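Local coordinates for uncharacterized protein Rv1825/MT1873 (Mycobacterium tuberculosis, PDB 3GMG), which is of unknown function, the fragment here being the DUF881 part of a predicted membrane protein of the UPF0749 family, at residues W85-G88 against L93-D96. Sequence-based numbering, arbitrary orientation.
Sequences WVVG and LTVD
Trp85 lays its indole across the neighbouring strand, one face turned to Asp96, whose backbone N sits 3.7 Å above the ring plane and offset toward the rim. Its chi1 of 47° places CG between the backbone N and the carbonyl carbon, which brings the six-membered ring alongside Thr94: CZ3 lies 3.7 Å from Thr94 CG2, and the two side chains point the same way. The carboxylate of Asp96 stands steeply to the indole, the planes 71° apart, and puts OD1 over the ring face. That oxygen also accepts Trp85 N at 2.9 Å, on its syn side and nearly straight (163°), while Asp96 N donates to Trp85 O at 3.2 Å. Asp96 thus uses both a side-chain acceptor and a backbone donor to hold the polar backbone of Trp85; OD2 is hydrogen-bonded to Thr84 OG1.

Further along, Val87 and Thr94 form an antiparallel hydrogen-bonded pair through Val87 N to Thr94 O (3.0 Å) and Thr94 N to Val87 O (2.8 Å). Val87 CG2 packs against Thr94 CB at 3.8 Å, on the sheet face that also carries the indole. The other face belongs to the non-hydrogen-bonded pair Val86 and Val95, side by side with Val86 CG1 4.1 Å from Val95 CG2. The alternation is that of antiparallel strands, and the short connection, four residues between the two segments, makes the pair a beta hairpin.

Strand 92-95 is central in a small three-stranded sheet, between 86-87 and 98-100. Val86 and Leu93 rest on helix 51-63 through Pro51, while Val95 and Asp96 reach Val78 of strand 77-79, at the margin of the five-stranded sheet.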
loop_
_atom_site.group_PDB
_atom_site.type_symbol
_atom_site.label_atom_id
_atom_site.label_comp_id
_atom_site.label_asym_id
_atom_site.label_seq_id
_atom_site.Cartn_x
_atom_site.Cartn_y
_atom_site.Cartn_z
ATOM N N TRP A 85 4.213 5.067 -5.660
ATOM C CA TRP A 85 3.712 6.436 -5.766
ATOM C C TRP A 85 4.049 6.989 -7.132
ATOM O O TRP A 85 5.016 6.555 -7.758
ATOM C CB TRP A 85 4.304 7.346 -4.667
ATOM C CG TRP A 85 5.811 7.246 -4.466
ATOM C CD1 TRP A 85 6.459 6.511 -3.510
ATOM C CD2 TRP A 85 6.843 7.909 -5.221
ATOM N NE1 TRP A 85 7.821 6.664 -3.626
ATOM C CE2 TRP A 85 8.085 7.514 -4.667
ATOM C CE3 TRP A 85 6.838 8.793 -6.309
ATOM C CZ2 TRP A 85 9.310 7.975 -5.167
ATOM C CZ3 TRP A 85 8.057 9.242 -6.815
ATOM C CH2 TRP A 85 9.273 8.840 -6.234
ATOM N N VAL A 86 3.237 7.934 -7.585
ATOM C CA VAL A 86 3.479 8.633 -8.843
ATOM C C VAL A 86 3.401 10.137 -8.596
ATOM O O VAL A 86 2.405 10.631 -8.067
ATOM C CB VAL A 86 2.444 8.250 -9.920
ATOM C CG1 VAL A 86 2.819 8.869 -11.268
ATOM C CG2 VAL A 86 2.311 6.724 -10.027
ATOM N N VAL A 87 4.450 10.844 -8.992
ATOM C CA VAL A 87 4.462 12.312 -8.921
ATOM C C VAL A 87 4.950 12.858 -10.253
ATOM O O VAL A 87 5.253 12.099 -11.176
ATOM C CB VAL A 87 5.349 12.839 -7.761
ATOM C CG1 VAL A 87 4.868 12.305 -6.424
ATOM C CG2 VAL A 87 6.809 12.498 -7.990
ATOM N N GLY A 88 4.991 14.179 -10.368
ATOM C CA GLY A 88 5.505 14.821 -11.549
ATOM C C GLY A 88 4.451 15.558 -12.332
ATOM O O GLY A 88 3.459 16.029 -11.781
ATOM N N LEU A 93 6.662 11.732 -15.586
ATOM C CA LEU A 93 6.081 11.122 -14.397
ATOM C C LEU A 93 7.145 10.325 -13.649
ATOM O O LEU A 93 7.791 9.447 -14.243
ATOM C CB LEU A 93 4.949 10.171 -14.799
ATOM C CG LEU A 93 3.767 10.760 -15.560
ATOM C CD1 LEU A 93 2.733 9.679 -15.832
ATOM C CD2 LEU A 93 3.108 11.901 -14.807
ATOM N N THR A 94 7.334 10.605 -12.362
ATOM C CA THR A 94 8.274 9.855 -11.544
ATOM C C THR A 94 7.486 8.788 -10.794
ATOM O O THR A 94 6.614 9.095 -9.980
ATOM C CB THR A 94 9.052 10.767 -10.550
ATOM O OG1 THR A 94 9.710 11.804 -11.287
ATOM C CG2 THR A 94 10.089 9.975 -9.773
ATOM N N VAL A 95 7.787 7.529 -11.100
ATOM C CA VAL A 95 7.158 6.386 -10.449
ATOM C C VAL A 95 8.224 5.658 -9.633
ATOM O O VAL A 95 9.185 5.124 -10.196
ATOM C CB VAL A 95 6.536 5.415 -11.484
ATOM C CG1 VAL A 95 5.737 4.332 -10.771
ATOM C CG2 VAL A 95 5.634 6.166 -12.484
ATOM N N ASP A 96 8.092 5.671 -8.309
ATOM C CA ASP A 96 9.081 5.052 -7.415
ATOM C C ASP A 96 10.535 5.420 -7.789
ATOM O O ASP A 96 11.397 4.562 -7.958
ATOM C CB ASP A 96 8.871 3.533 -7.385
ATOM C CG ASP A 96 7.534 3.146 -6.779
ATOM O OD1 ASP A 96 6.873 4.016 -6.173
ATOM O OD2 ASP A 96 7.138 1.970 -6.912
#